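Local coordinates for protein aromatic amino acid aminotransferase I (PDB 6HNU) that probably catalyses, with pyridoxal phosphate as cofactor, the transfer of an amino group from aromatic amino acids to 2-oxoglutarate, giving aromatic oxo-acids and glutamate, at residues 210-215 / 241-246; 231-236 / 289-294; 159-164 / 178-183; 248-253 / 278-283. All blocks are in the same frame, centred on the assembly; numbering follows the deposited sequence.

Contact 1: 210-215 / 241-246. With PLP (pyridoxal-5'-phosphate), chain I.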
# COMPACT_ATOMS: atom_id res chain seq x y z
N LEU B 210 22.52 -5.94 -4.80
CA LEU B 210 22.11 -7.00 -5.74
C LEU B 210 20.69 -7.43 -5.38
O LEU B 210 20.42 -7.66 -4.20
CB LEU B 210 23.08 -8.18 -5.66
CG LEU B 210 22.56 -9.48 -6.28
CD1 LEU B 210 22.49 -9.39 -7.79
CD2 LEU B 210 23.42 -10.67 -5.87
N TYR B 211 19.82 -7.45 -6.39
CA TYR B 211 18.41 -7.89 -6.30
C TYR B 211 18.38 -9.31 -6.84
O TYR B 211 18.70 -9.50 -8.00
CB TYR B 211 17.50 -6.93 -7.10
CG TYR B 211 16.09 -7.41 -7.30
CD1 TYR B 211 15.20 -7.49 -6.23
CD2 TYR B 211 15.63 -7.82 -8.54
CE1 TYR B 211 13.92 -7.97 -6.39
CE2 TYR B 211 14.35 -8.30 -8.73
CZ TYR B 211 13.49 -8.39 -7.64
OH TYR B 211 12.24 -8.87 -7.82
N THR B 212 17.98 -10.28 -6.01
CA THR B 212 17.97 -11.70 -6.36
C THR B 212 16.65 -12.34 -5.96
O THR B 212 16.24 -12.24 -4.80
CB THR B 212 19.21 -12.43 -5.82
OG1 THR B 212 19.12 -13.79 -6.20
CG2 THR B 212 19.38 -12.37 -4.32
N ILE B 213 16.04 -13.05 -6.89
CA ILE B 213 14.92 -13.97 -6.56
C ILE B 213 15.55 -15.35 -6.48
O ILE B 213 15.47 -16.12 -7.45
CB ILE B 213 13.83 -13.85 -7.64
CG1 ILE B 213 13.49 -12.39 -7.94
CG2 ILE B 213 12.60 -14.63 -7.22
CD1 ILE B 213 12.85 -12.14 -9.29
N CYS B 214 16.19 -15.66 -5.34
CA CYS B 214 17.23 -16.69 -5.36
C CYS B 214 16.60 -18.09 -5.28
O CYS B 214 17.31 -19.03 -5.62
CB CYS B 214 18.29 -16.42 -4.32
SG CYS B 214 17.64 -16.03 -2.68
N THR B 215 15.35 -18.22 -4.83
CA THR B 215 14.62 -19.50 -4.73
C THR B 215 13.45 -19.54 -5.72
O THR B 215 12.49 -18.77 -5.55
CB THR B 215 14.14 -19.77 -3.30
OG1 THR B 215 15.24 -19.50 -2.42
CG2 THR B 215 13.67 -21.20 -3.12
N PHE B 241 28.14 -4.04 -0.73
CA PHE B 241 26.80 -3.73 -1.25
C PHE B 241 25.83 -4.65 -0.50
O PHE B 241 26.28 -5.66 0.08
CB PHE B 241 26.72 -3.79 -2.79
CG PHE B 241 27.08 -5.11 -3.42
CD1 PHE B 241 26.19 -6.18 -3.44
CD2 PHE B 241 28.31 -5.29 -4.03
CE1 PHE B 241 26.56 -7.39 -3.98
CE2 PHE B 241 28.66 -6.49 -4.62
CZ PHE B 241 27.78 -7.53 -4.61
N LEU B 242 24.55 -4.28 -0.47
CA LEU B 242 23.51 -5.11 0.19
C LEU B 242 23.04 -6.23 -0.74
O LEU B 242 23.21 -6.16 -1.97
CB LEU B 242 22.31 -4.25 0.60
CG LEU B 242 22.63 -3.00 1.40
CD1 LEU B 242 21.46 -2.06 1.43
CD2 LEU B 242 23.08 -3.34 2.79
N ILE B 243 22.37 -7.21 -0.17
CA ILE B 243 21.66 -8.22 -1.00
C ILE B 243 20.19 -8.10 -0.64
O ILE B 243 19.86 -8.18 0.56
CB ILE B 243 22.20 -9.65 -0.79
CG1 ILE B 243 23.63 -9.82 -1.30
CG2 ILE B 243 21.25 -10.67 -1.39
CD1 ILE B 243 24.29 -11.10 -0.83
N ILE B 244 19.36 -7.91 -1.66
CA ILE B 244 17.91 -7.86 -1.47
C ILE B 244 17.41 -9.18 -2.04
O ILE B 244 17.48 -9.36 -3.26
CB ILE B 244 17.28 -6.63 -2.18
CG1 ILE B 244 18.00 -5.31 -1.89
CG2 ILE B 244 15.79 -6.58 -1.90
CD1 ILE B 244 18.12 -4.89 -0.42
N GLU B 245 16.90 -10.02 -1.16
CA GLU B 245 16.42 -11.37 -1.52
C GLU B 245 14.89 -11.25 -1.50
O GLU B 245 14.26 -11.16 -0.44
CB GLU B 245 17.06 -12.54 -0.73
CG GLU B 245 16.73 -12.65 0.76
CD GLU B 245 17.31 -13.87 1.47
OE1 GLU B 245 17.74 -14.83 0.77
OE2 GLU B 245 17.20 -13.93 2.76
N ASP B 246 14.35 -11.22 -2.70
CA ASP B 246 12.90 -11.14 -2.93
C ASP B 246 12.41 -12.57 -3.06
O ASP B 246 12.62 -13.20 -4.10
CB ASP B 246 12.62 -10.24 -4.13
CG ASP B 246 11.17 -10.14 -4.50
OD1 ASP B 246 10.29 -10.63 -3.71
OD2 ASP B 246 10.93 -9.56 -5.59
N1 PLP I . 8.50 -10.58 -6.42
C2 PLP I . 8.64 -11.50 -7.38
C2A PLP I . 10.01 -11.80 -7.87
C3 PLP I . 7.54 -12.16 -7.92
O3 PLP I . 7.75 -13.04 -8.94
C4 PLP I . 6.25 -11.83 -7.44
C4A PLP I . 5.08 -12.49 -8.02
C5 PLP I . 6.12 -10.89 -6.41
C6 PLP I . 7.26 -10.28 -5.96
C5A PLP I . 4.77 -10.44 -5.91
O4P PLP I . 4.73 -10.42 -4.46
P PLP I . 3.55 -9.88 -3.63
O1P PLP I . 3.99 -10.25 -2.23
O2P PLP I . 2.28 -10.64 -4.12
O3P PLP I . 3.45 -8.38 -3.87
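F241 brings its ring beside L210, with CE1 3.9 Å from CB of L210; this greasy contact closes the start of a parallel strand pair. L242 then gives its carbonyl O to L210 N, and pairing continues residue by residue through the beta-alpha-beta unit made of strand 209-212, helix 226-239 and strand 242-246. The branched I243 suits a strand packed under that helix: its CG2 meets CG2 of T212 at 3.9 Å, while T212 turns its hydroxyl to E162. I244 is gripped at both backbone ends, its N 2.8 Å from L210 O and its O accepting from T212 N. At E245 the CB lies 4.0 Å from SG of C214, and the carboxylate goes on to a salt bridge with R294. D246 ends the strand with its N bonded to T212 O, and its side chain leaves for the cofactor. CG stands anti to the backbone N (chi1 177°), which brings OD2 within 2.7 Å of Y211 OH, in the plane of the tyrosine ring, and within 2.8 Å of PLP N1. The tyrosine uses the anti lone pair of OD2. I213 lies against the PLP methyl C2A. A carboxylate facing the pyridine nitrogen, as in fold-type I aminotransferases, would favour a protonated, electron-withdrawing ring, and Y211 fixes the oxygen that faces it.

Contact 2: 231-236 / 289-294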
# COMPACT_ATOMS: atom_id res chain seq x y z
N GLN B 231 29.21 -17.87 -1.84
CA GLN B 231 30.20 -17.11 -2.65
C GLN B 231 29.66 -15.70 -2.93
O GLN B 231 30.45 -14.76 -2.92
CB GLN B 231 30.46 -17.86 -3.94
CG GLN B 231 31.35 -19.08 -3.75
CD GLN B 231 31.45 -19.81 -5.07
OE1 GLN B 231 32.49 -19.79 -5.71
NE2 GLN B 231 30.35 -20.39 -5.51
N ILE B 232 28.37 -15.59 -3.22
CA ILE B 232 27.72 -14.28 -3.55
C ILE B 232 27.73 -13.41 -2.29
O ILE B 232 28.09 -12.21 -2.41
CB ILE B 232 26.33 -14.48 -4.18
CG1 ILE B 232 26.43 -15.06 -5.59
CG2 ILE B 232 25.54 -13.18 -4.18
CD1 ILE B 232 25.21 -15.83 -6.06
N TYR B 233 27.43 -13.98 -1.13
CA TYR B 233 27.48 -13.25 0.17
C TYR B 233 28.89 -12.69 0.37
O TYR B 233 29.06 -11.50 0.69
CB TYR B 233 27.00 -14.13 1.34
CG TYR B 233 26.91 -13.33 2.60
CD1 TYR B 233 25.87 -12.43 2.78
CD2 TYR B 233 27.94 -13.30 3.52
CE1 TYR B 233 25.79 -11.60 3.88
CE2 TYR B 233 27.86 -12.49 4.65
CZ TYR B 233 26.79 -11.63 4.83
OH TYR B 233 26.71 -10.80 5.91
N ASP B 234 29.92 -13.51 0.12
CA ASP B 234 31.34 -13.07 0.26
C ASP B 234 31.64 -11.89 -0.67
O ASP B 234 32.37 -10.97 -0.26
CB ASP B 234 32.32 -14.24 0.05
CG ASP B 234 32.30 -15.26 1.17
OD1 ASP B 234 31.68 -14.98 2.17
OD2 ASP B 234 32.86 -16.35 1.00
N ILE B 235 31.09 -11.89 -1.88
CA ILE B 235 31.28 -10.78 -2.84
C ILE B 235 30.58 -9.53 -2.29
O ILE B 235 31.20 -8.46 -2.30
CB ILE B 235 30.77 -11.20 -4.22
CG1 ILE B 235 31.64 -12.34 -4.77
CG2 ILE B 235 30.70 -10.02 -5.17
CD1 ILE B 235 30.98 -13.07 -5.87
N ALA B 236 29.36 -9.67 -1.77
CA ALA B 236 28.61 -8.51 -1.19
C ALA B 236 29.44 -7.93 -0.04
O ALA B 236 29.54 -6.73 0.06
CB ALA B 236 27.24 -8.97 -0.75
N GLU B 289 27.00 -10.01 8.76
CA GLU B 289 27.28 -8.56 8.70
C GLU B 289 25.99 -7.71 8.73
O GLU B 289 26.10 -6.48 8.93
CB GLU B 289 28.12 -8.19 7.48
CG GLU B 289 29.46 -8.91 7.42
CD GLU B 289 30.49 -8.28 6.50
OE1 GLU B 289 30.13 -7.40 5.71
OE2 GLU B 289 31.67 -8.66 6.61
N GLY B 290 24.79 -8.28 8.55
CA GLY B 290 23.55 -7.48 8.50
C GLY B 290 23.40 -6.68 7.21
O GLY B 290 22.75 -5.65 7.23
N ARG B 291 23.93 -7.17 6.08
CA ARG B 291 23.81 -6.46 4.79
C ARG B 291 22.75 -7.14 3.91
O ARG B 291 22.73 -6.89 2.68
CB ARG B 291 25.21 -6.38 4.17
CG ARG B 291 25.80 -7.74 3.78
CD ARG B 291 27.04 -7.60 2.93
NE ARG B 291 28.07 -6.85 3.64
CZ ARG B 291 28.34 -5.55 3.48
NH1 ARG B 291 29.29 -4.99 4.22
NH2 ARG B 291 27.70 -4.82 2.59
N VAL B 292 21.93 -8.03 4.49
CA VAL B 292 20.82 -8.67 3.72
C VAL B 292 19.50 -8.03 4.15
O VAL B 292 19.26 -7.90 5.37
CB VAL B 292 20.80 -10.20 3.84
CG1 VAL B 292 19.68 -10.82 3.02
CG2 VAL B 292 22.11 -10.80 3.41
N VAL B 293 18.65 -7.72 3.17
CA VAL B 293 17.22 -7.41 3.40
C VAL B 293 16.42 -8.47 2.67
O VAL B 293 16.63 -8.66 1.47
CB VAL B 293 16.85 -5.97 3.02
CG1 VAL B 293 15.42 -5.64 3.38
CG2 VAL B 293 17.78 -4.98 3.68
N ARG B 294 15.55 -9.14 3.41
CA ARG B 294 14.65 -10.18 2.85
C ARG B 294 13.22 -9.62 2.71
O ARG B 294 12.69 -9.01 3.66
CB ARG B 294 14.68 -11.43 3.73
CG ARG B 294 13.73 -12.54 3.28
CD ARG B 294 13.76 -13.71 4.24
NE ARG B 294 13.08 -14.88 3.73
CZ ARG B 294 13.64 -15.85 3.01
NH1 ARG B 294 14.89 -15.76 2.64
NH2 ARG B 294 12.91 -16.86 2.58
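The hydroxyl of Y233 reaches from helix 226-239 to the turn before strand 292-297, where it accepts a hydrogen bond from E289 N at 3.0 Å (N-H...O angle 159°). With CG anti to the backbone N (chi1 -174°), the ring extends from the helix far enough for this, and the same OH is bonded to D287, whose carboxylate also takes the N-H groups of R291 and V292. A tyrosine suits the place because its long flat side chain is greasy along the ring and polar at its end. Apolar packing lies along the ring: CG2 of V292 meets the ring edge at CE1, 3.8 Å away, and CG of R291 lies 3.9 Å from that CE1. The small CB of A236 lets the arginine chain pass close, with CD at 3.9 Å. Helix 226-239 is the crossover helix between strands 209-212 and 242-246 of the large mixed sheet, and here it meets V292, first residue of strand 292-297, and the turn before it. Charge is shared between the turn and D240. R291 holds E289 side-on in a salt bridge, NE and NH1 both bonding to OE1, each at 3.0 Å and in the guanidinium plane; G290, with its positive phi, makes the bend between them. NH2 of R291 makes the salt bridge to D240 and bonds F241 O; A236 O lies over one guanidinium face, 3.5 Å above its plane.

Contact 3: 159-164 / 178-183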
# COMPACT_ATOMS: atom_id res chain seq x y z
N ILE B 159 21.84 -0.61 -9.44
CA ILE B 159 21.69 -1.93 -8.75
C ILE B 159 22.09 -3.05 -9.70
O ILE B 159 22.02 -2.87 -10.95
CB ILE B 159 20.25 -2.11 -8.23
CG1 ILE B 159 19.21 -2.12 -9.35
CG2 ILE B 159 19.99 -1.02 -7.21
CD1 ILE B 159 17.86 -2.65 -8.92
N LEU B 160 22.48 -4.19 -9.13
CA LEU B 160 22.70 -5.42 -9.91
C LEU B 160 21.41 -6.23 -9.83
O LEU B 160 20.82 -6.32 -8.70
CB LEU B 160 23.89 -6.20 -9.36
CG LEU B 160 25.20 -5.41 -9.25
CD1 LEU B 160 26.25 -6.25 -8.58
CD2 LEU B 160 25.64 -4.96 -10.62
N VAL B 161 21.00 -6.77 -10.98
CA VAL B 161 19.82 -7.67 -11.11
C VAL B 161 20.25 -8.91 -11.88
O VAL B 161 21.21 -8.81 -12.66
CB VAL B 161 18.61 -6.99 -11.79
CG1 VAL B 161 18.17 -5.71 -11.06
CG2 VAL B 161 18.88 -6.67 -13.26
N GLU B 162 19.53 -10.02 -11.69
CA GLU B 162 19.66 -11.24 -12.52
C GLU B 162 19.41 -10.85 -13.98
O GLU B 162 18.49 -10.07 -14.25
CB GLU B 162 18.75 -12.34 -11.97
CG GLU B 162 19.28 -12.82 -10.63
CD GLU B 162 18.29 -13.44 -9.66
OE1 GLU B 162 17.13 -13.00 -9.64
OE2 GLU B 162 18.74 -14.29 -8.88
N GLU B 163 20.20 -11.38 -14.92
CA GLU B 163 20.11 -10.89 -16.32
C GLU B 163 18.76 -11.25 -16.92
O GLU B 163 18.38 -10.57 -17.86
CB GLU B 163 21.25 -11.40 -17.21
CG GLU B 163 21.12 -12.85 -17.60
CD GLU B 163 22.21 -13.36 -18.54
OE1 GLU B 163 22.86 -14.33 -18.19
OE2 GLU B 163 22.35 -12.80 -19.61
N TYR B 164 18.05 -12.26 -16.41
CA TYR B 164 16.61 -12.50 -16.65
C TYR B 164 15.91 -12.42 -15.30
O TYR B 164 16.32 -13.13 -14.38
CB TYR B 164 16.29 -13.86 -17.27
CG TYR B 164 16.95 -14.05 -18.60
CD1 TYR B 164 18.25 -14.52 -18.69
CD2 TYR B 164 16.33 -13.64 -19.76
CE1 TYR B 164 18.91 -14.62 -19.90
CE2 TYR B 164 16.95 -13.80 -21.00
CZ TYR B 164 18.25 -14.28 -21.06
OH TYR B 164 18.91 -14.40 -22.25
N VAL B 178 16.65 4.30 -11.62
CA VAL B 178 17.74 3.44 -11.09
C VAL B 178 18.16 2.48 -12.19
O VAL B 178 17.28 1.76 -12.70
CB VAL B 178 17.31 2.74 -9.79
CG1 VAL B 178 18.42 1.84 -9.27
CG2 VAL B 178 16.88 3.79 -8.78
N ASN B 179 19.44 2.53 -12.54
CA ASN B 179 20.08 1.63 -13.54
C ASN B 179 20.07 0.18 -13.03
O ASN B 179 20.50 -0.07 -11.88
CB ASN B 179 21.49 2.12 -13.86
CG ASN B 179 21.48 3.54 -14.39
OD1 ASN B 179 22.07 4.45 -13.78
ND2 ASN B 179 20.81 3.75 -15.49
N THR B 180 19.59 -0.75 -13.86
CA THR B 180 19.61 -2.21 -13.57
C THR B 180 20.67 -2.89 -14.43
O THR B 180 20.34 -3.25 -15.61
CB THR B 180 18.21 -2.78 -13.78
OG1 THR B 180 17.83 -2.59 -15.14
CG2 THR B 180 17.22 -2.06 -12.90
N VAL B 181 21.86 -3.08 -13.87
CA VAL B 181 22.98 -3.77 -14.58
C VAL B 181 22.79 -5.27 -14.41
O VAL B 181 22.74 -5.74 -13.27
CB VAL B 181 24.34 -3.27 -14.08
CG1 VAL B 181 25.48 -4.15 -14.55
CG2 VAL B 181 24.56 -1.84 -14.53
N PRO B 182 22.71 -6.02 -15.53
CA PRO B 182 22.42 -7.45 -15.49
C PRO B 182 23.66 -8.27 -15.12
O PRO B 182 24.82 -7.93 -15.49
CB PRO B 182 21.91 -7.74 -16.89
CG PRO B 182 22.67 -6.76 -17.75
CD PRO B 182 22.81 -5.51 -16.91
N VAL B 183 23.42 -9.29 -14.29
CA VAL B 183 24.43 -10.23 -13.78
C VAL B 183 24.23 -11.56 -14.52
O VAL B 183 23.10 -12.05 -14.54
CB VAL B 183 24.30 -10.38 -12.25
CG1 VAL B 183 25.24 -11.43 -11.69
CG2 VAL B 183 24.49 -9.04 -11.55
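Strands 158-162 and 179-186, joined through helix 167-175, form a beta-alpha-beta unit in which I159 pairs with T180 and L160 with V181 in parallel register. The main chains zip together by alternation: I159 N donates to N179 O at 2.8 Å, V181 N to I159 O, V161 N to V181 O, and V183 N to V161 O at 2.8 Å. Beyond the strand, E163 N makes only a weak bond to V183 O. P182 lacks an N-H, yet loses nothing in this pairing, since the donors facing 159-164 come from V181 and V183. Its CB instead packs 3.7 Å from CB of E163. Branched residues suit such a strand pair. T180 offers its CB to both methyls of V161, each 4.0 Å away, and lies alongside I159. On the other face, L160 runs beside V181, CD2 to CG1 at 4.0 Å, while its CB touches CG2 of V183 at 3.6 Å. With CG1 of V183 anti to the backbone N (chi1 175°), CG2 is set against L160 CB and V161 O. L160 and V183 then pack under L195 of helix 192-200, whereas I159 meets helix 141-152 through W145 and L149, and L160 bonds through its backbone to strand 209-212.

Contact 4: 248-253 / 278-283. With PLP (pyridoxal-5'-phosphate), chain I.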
# COMPACT_ATOMS: atom_id res chain seq x y z
N PRO B 248 9.31 -14.58 -2.49
CA PRO B 248 7.92 -15.04 -2.34
C PRO B 248 7.76 -16.55 -2.58
O PRO B 248 6.78 -17.14 -2.12
CB PRO B 248 7.18 -14.22 -3.39
CG PRO B 248 8.23 -14.02 -4.48
CD PRO B 248 9.56 -13.89 -3.77
N TYR B 249 8.74 -17.20 -3.22
CA TYR B 249 8.62 -18.62 -3.61
C TYR B 249 9.44 -19.51 -2.67
O TYR B 249 9.58 -20.69 -2.97
CB TYR B 249 9.08 -18.81 -5.06
CG TYR B 249 8.46 -17.91 -6.09
CD1 TYR B 249 7.11 -17.96 -6.38
CD2 TYR B 249 9.23 -17.00 -6.79
CE1 TYR B 249 6.54 -17.14 -7.34
CE2 TYR B 249 8.69 -16.20 -7.77
CZ TYR B 249 7.34 -16.26 -8.05
OH TYR B 249 6.76 -15.48 -9.01
N TYR B 250 9.98 -18.97 -1.57
CA TYR B 250 10.86 -19.74 -0.66
C TYR B 250 10.20 -21.04 -0.22
O TYR B 250 10.87 -22.04 -0.15
CB TYR B 250 11.24 -18.94 0.59
CG TYR B 250 12.29 -19.63 1.42
CD1 TYR B 250 13.62 -19.59 1.06
CD2 TYR B 250 11.94 -20.30 2.58
CE1 TYR B 250 14.60 -20.19 1.83
CE2 TYR B 250 12.90 -20.92 3.36
CZ TYR B 250 14.22 -20.88 2.98
OH TYR B 250 15.17 -21.48 3.72
N PHE B 251 8.89 -21.07 0.00
CA PHE B 251 8.22 -22.26 0.55
C PHE B 251 7.62 -23.07 -0.61
O PHE B 251 6.82 -23.98 -0.35
CB PHE B 251 7.27 -21.85 1.68
CG PHE B 251 8.01 -21.56 2.96
CD1 PHE B 251 8.85 -22.51 3.52
CD2 PHE B 251 7.97 -20.30 3.53
CE1 PHE B 251 9.58 -22.23 4.66
CE2 PHE B 251 8.73 -20.01 4.67
CZ PHE B 251 9.52 -20.98 5.23
N LEU B 252 8.02 -22.77 -1.86
CA LEU B 252 7.71 -23.66 -3.01
C LEU B 252 8.94 -24.51 -3.30
O LEU B 252 9.01 -25.10 -4.39
CB LEU B 252 7.28 -22.84 -4.23
CG LEU B 252 6.12 -21.87 -3.99
CD1 LEU B 252 5.63 -21.28 -5.29
CD2 LEU B 252 4.97 -22.55 -3.27
N GLN B 253 9.88 -24.61 -2.35
CA GLN B 253 10.93 -25.66 -2.43
C GLN B 253 10.27 -27.05 -2.52
O GLN B 253 9.17 -27.27 -1.96
CB GLN B 253 11.94 -25.53 -1.30
CG GLN B 253 12.84 -24.33 -1.50
CD GLN B 253 13.75 -24.09 -0.33
OE1 GLN B 253 14.70 -24.83 -0.10
NE2 GLN B 253 13.42 -23.09 0.49
N ALA B 278 15.85 -29.58 5.24
CA ALA B 278 15.86 -29.71 3.76
C ALA B 278 15.92 -28.33 3.08
O ALA B 278 16.32 -28.30 1.90
CB ALA B 278 14.67 -30.47 3.29
N LEU B 279 15.48 -27.26 3.75
CA LEU B 279 15.31 -25.92 3.15
C LEU B 279 16.69 -25.35 2.84
O LEU B 279 17.61 -25.53 3.62
CB LEU B 279 14.51 -25.06 4.12
CG LEU B 279 13.07 -25.52 4.36
CD1 LEU B 279 12.39 -24.65 5.38
CD2 LEU B 279 12.27 -25.56 3.07
N VAL B 280 16.87 -24.75 1.66
CA VAL B 280 18.17 -24.14 1.30
C VAL B 280 18.41 -22.98 2.25
O VAL B 280 17.50 -22.22 2.54
CB VAL B 280 18.16 -23.65 -0.17
CG1 VAL B 280 17.08 -22.60 -0.38
CG2 VAL B 280 19.50 -23.10 -0.58
N PRO B 281 19.65 -22.76 2.76
CA PRO B 281 19.93 -21.57 3.56
C PRO B 281 19.57 -20.27 2.81
O PRO B 281 19.98 -20.11 1.66
CB PRO B 281 21.44 -21.63 3.80
CG PRO B 281 21.91 -22.57 2.72
CD PRO B 281 20.83 -23.62 2.63
N SER B 282 18.87 -19.37 3.48
CA SER B 282 18.59 -17.99 3.00
C SER B 282 19.88 -17.16 3.08
O SER B 282 20.83 -17.53 3.83
CB SER B 282 17.53 -17.32 3.84
OG SER B 282 18.00 -17.24 5.20
N PHE B 283 19.91 -16.04 2.35
CA PHE B 283 20.97 -15.03 2.56
C PHE B 283 20.86 -14.47 3.98
O PHE B 283 21.95 -14.25 4.63
CB PHE B 283 20.97 -13.94 1.51
CG PHE B 283 21.53 -14.38 0.19
CD1 PHE B 283 22.90 -14.48 0.02
CD2 PHE B 283 20.67 -14.72 -0.85
CE1 PHE B 283 23.42 -14.87 -1.20
CE2 PHE B 283 21.18 -15.09 -2.07
CZ PHE B 283 22.56 -15.17 -2.25
N1 PLP I . 8.50 -10.58 -6.42
C2 PLP I . 8.64 -11.50 -7.38
C2A PLP I . 10.01 -11.80 -7.87
C3 PLP I . 7.54 -12.16 -7.92
O3 PLP I . 7.75 -13.04 -8.94
C4 PLP I . 6.25 -11.83 -7.44
C4A PLP I . 5.08 -12.49 -8.02
C5 PLP I . 6.12 -10.89 -6.41
C6 PLP I . 7.26 -10.28 -5.96
C5A PLP I . 4.77 -10.44 -5.91
O4P PLP I . 4.73 -10.42 -4.46
P PLP I . 3.55 -9.88 -3.63
O1P PLP I . 3.99 -10.25 -2.23
O2P PLP I . 2.28 -10.64 -4.12
O3P PLP I . 3.45 -8.38 -3.87
O HOH W 1 17.58 -20.34 5.98
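Y250 OH donates a hydrogen bond of 2.7 Å to V280 O, and a water that accepts from S282 N donates a weak bond to the tyrosine's own OH. The tyrosine belongs to the loop following strand 242-246, which lines the cofactor pocket of this PLP-dependent aminotransferase fold; its partners lie in the segment leading to helix 283-286, N-capped by S282. Q253 makes the second bridge. Its OE1 receives V280 N at 2.8 Å, in the carbonyl plane and on a lone pair, nearly straight at 174°. The other end of the amide turns back: NE2 donates to Y250 O and sits 3.3 Å above the centre of the Y250 ring. Glutamine suits this position because one flat group can accept from one segment and donate to its own. L279 supplies the apolar part: its CD1 meets the F251 ring edge at CE1, 3.8 Å away, the side chains crossing at about a right angle. Y250 CD2 lies over the centre of the F251 ring, and F251 CZ at the edge of the Y250 ring. R294 adds a cation-pi contact to Y250. At the pocket end, Y249 OH accepts a 2.6 Å hydrogen bond from PLP O3.

Contacts 1, 2 and 3 share the large mixed sheet, in which strands 292-297, 242-246, 209-212, 158-162 and 179-186 stand side by side. Contact 1 is the middle of the row: I243 N meets R291 O of contact 2 at 2.9 Å, and Y211 N meets L160 O of contact 3 at 2.8 Å. Contacts 1 and 4 both touch PLP, one at the pyridine nitrogen and the other at O3, and E245 OE1 lies 2.9 Å from F283 N between them. Contact 4 is nested within the chain loop closed by contact 2, to which R294 ties it. Contacts 3 and 4, with centres about 22 Å apart, do not touch.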